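Local coordinates for MOBA relate protein (Mycobacterium sp., PDB 2WAW), which is of unknown function but has a MobA-like nucleotidyltransferase domain of the GT-A type, and so probably transfers a nucleotide from an NTP to an acceptor, at residues A[25-30]-A[186-191]. Sequence-based numbering, arbitrary orientation. Where two conformers were deposited one is given.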
loop_
_atom_site.group_PDB
_atom_site.type_symbol
_atom_site.label_atom_id
_atom_site.label_comp_id
_atom_site.label_asym_id
_atom_site.label_seq_id
_atom_site.Cartn_x
_atom_site.Cartn_y
_atom_site.Cartn_z
ATOM N N LEU A 25 11.269 8.498 -4.281
ATOM C CA LEU A 25 12.608 8.918 -3.905
ATOM C C LEU A 25 12.700 10.251 -3.170
ATOM O O LEU A 25 13.741 10.632 -2.792
ATOM C CB LEU A 25 13.544 8.898 -5.130
ATOM C CG LEU A 25 13.648 7.564 -5.848
ATOM C CD1 LEU A 25 14.322 7.676 -7.106
ATOM C CD2 LEU A 25 14.311 6.517 -4.999
ATOM N N LEU A 26 11.594 10.912 -2.969
ATOM C CA LEU A 26 11.592 12.174 -2.208
ATOM C C LEU A 26 12.165 12.002 -0.794
ATOM O O LEU A 26 11.795 11.070 -0.067
ATOM C CB LEU A 26 10.181 12.712 -2.120
ATOM C CG LEU A 26 9.541 13.112 -3.446
ATOM C CD1 LEU A 26 8.023 13.266 -3.253
ATOM C CD2 LEU A 26 10.172 14.387 -4.024
ATOM N N PRO A 27 13.078 12.900 -0.392
ATOM C CA PRO A 27 13.650 12.821 0.937
ATOM C C PRO A 27 12.574 12.932 2.008
ATOM O O PRO A 27 11.685 13.782 1.910
ATOM C CB PRO A 27 14.564 14.055 0.988
ATOM C CG PRO A 27 14.931 14.298 -0.426
ATOM C CD PRO A 27 13.664 13.990 -1.185
ATOM N N LEU A 28 12.653 12.069 3.021
ATOM C CA LEU A 28 11.769 12.142 4.160
ATOM C C LEU A 28 12.645 11.817 5.363
ATOM O O LEU A 28 12.820 10.651 5.738
ATOM C CB LEU A 28 10.583 11.178 3.999
ATOM C CG LEU A 28 9.310 11.481 4.791
ATOM C CD1 LEU A 28 8.600 12.729 4.257
ATOM C CD2 LEU A 28 8.396 10.281 4.748
ATOM N N GLY A 29 13.255 12.863 5.909
ATOM C CA GLY A 29 14.198 12.724 7.017
ATOM C C GLY A 29 15.452 12.003 6.572
ATOM O O GLY A 29 16.071 12.377 5.568
ATOM N N ASP A 30 15.804 10.945 7.302
ATOM C CA ASP A 30 17.020 10.172 7.029
ATOM C C ASP A 30 16.805 9.128 5.941
ATOM O O ASP A 30 17.720 8.362 5.610
ATOM C CB ASP A 30 17.531 9.491 8.311
ATOM C CG ASP A 30 16.506 8.533 8.929
ATOM O OD1 ASP A 30 15.303 8.610 8.584
ATOM O OD2 ASP A 30 16.907 7.707 9.781
ATOM N N ASP A 186 2.563 19.965 -3.105
ATOM C CA ASP A 186 1.988 20.449 -1.856
ATOM C C ASP A 186 1.750 19.303 -0.861
ATOM O O ASP A 186 2.034 19.456 0.318
ATOM C CB ASP A 186 0.680 21.206 -2.084
ATOM C CG ASP A 186 0.214 21.929 -0.838
ATOM O OD1 ASP A 186 0.829 22.953 -0.473
ATOM O OD2 ASP A 186 -0.770 21.479 -0.220
ATOM N N ASP A 187 1.248 18.167 -1.340
ATOM C CA ASP A 187 1.036 17.006 -0.472
ATOM C C ASP A 187 2.365 16.583 0.194
ATOM O O ASP A 187 2.415 16.236 1.375
ATOM C CB ASP A 187 0.544 15.818 -1.287
ATOM C CG ASP A 187 -0.930 15.900 -1.666
ATOM O OD1 ASP A 187 -1.687 16.690 -1.089
ATOM O OD2 ASP A 187 -1.344 15.115 -2.538
ATOM N N TYR A 188 3.425 16.581 -0.601
ATOM C CA TYR A 188 4.758 16.190 -0.129
ATOM C C TYR A 188 5.224 17.116 0.984
ATOM O O TYR A 188 5.679 16.649 2.020
ATOM C CB TYR A 188 5.762 16.211 -1.278
ATOM C CG TYR A 188 7.193 16.095 -0.808
ATOM C CD1 TYR A 188 7.604 15.040 0.037
ATOM C CD2 TYR A 188 8.133 17.030 -1.203
ATOM C CE1 TYR A 188 8.928 14.956 0.476
ATOM C CE2 TYR A 188 9.444 16.946 -0.790
ATOM C CZ TYR A 188 9.836 15.909 0.046
ATOM O OH TYR A 188 11.146 15.819 0.444
ATOM N N GLU A 189 5.110 18.427 0.771
ATOM C CA GLU A 189 5.563 19.371 1.786
ATOM C C GLU A 189 4.761 19.234 3.065
ATOM O O GLU A 189 5.323 19.377 4.152
ATOM C CB GLU A 189 5.545 20.804 1.272
ATOM C CG GLU A 189 6.490 21.022 0.095
ATOM C CD GLU A 189 7.176 22.369 0.144
ATOM O OE1 GLU A 189 6.731 23.246 0.920
ATOM O OE2 GLU A 189 8.184 22.531 -0.563
ATOM N N ARG A 190 3.460 18.924 2.939
ATOM C CA ARG A 190 2.597 18.718 4.115
ATOM C C ARG A 190 3.039 17.477 4.895
ATOM O O ARG A 190 3.078 17.479 6.137
ATOM C CB ARG A 190 1.128 18.547 3.712
ATOM C CG ARG A 190 0.431 19.789 3.178
ATOM C CD ARG A 190 -1.061 19.485 2.966
ATOM N NE ARG A 190 -1.525 19.924 1.652
ATOM C CZ ARG A 190 -2.002 19.116 0.704
ATOM N NH1 ARG A 190 -2.105 17.817 0.918
ATOM N NH2 ARG A 190 -2.388 19.611 -0.468
ATOM N N LEU A 191 3.361 16.415 4.173
ATOM C CA LEU A 191 3.833 15.210 4.814
ATOM C C LEU A 191 5.187 15.423 5.459
ATOM O O LEU A 191 5.420 15.000 6.525
ATOM C CB LEU A 191 3.863 14.020 3.846
ATOM C CG LEU A 191 4.423 12.715 4.362
ATOM C CD1 LEU A 191 3.527 12.193 5.427
ATOM C CD2 LEU A 191 4.558 11.742 3.196
#
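Tyr188, on the C-terminal helix 185-197, reaches across to Leu26, Pro27 and Leu28, where the chain enters the small antiparallel hairpin of strands 27-28 and 31-32 in this MobA-like, GT-A-type fold. With CG anti to the backbone N (chi1 168°), its ring extends away from the helix towards the hairpin. Leu26 lies over one face of the Tyr188 ring: its CD1 makes a CH-pi contact 4.0 Å from the centroid, while CB packs 3.7 Å from Tyr188 CE1. Leucine suits this place because its fork puts CD1 over the ring and CD2 near Tyr188 CE2, an apolar cover for a flat aromatic face. Trp185, one turn earlier, also meets Tyr188 edge-to-face. Leu28 approaches the ring obliquely, and its CD1 lies 4.2 Å from Leu191 CG, the two leucines crossing at about a right angle. Leu33 of helix 33-42 touches both, so the hairpin and two helices share one apolar seam. Tyrosine adds a polar end to this greasy surface. Proline has no N-H to donate, but its carbonyl remains an acceptor and sits at the ring edge, in plane. Tyr188 OH donates to Pro27 O at 2.6 Å, meeting a lone pair in the carbonyl plane at a C=O...O angle of 138°.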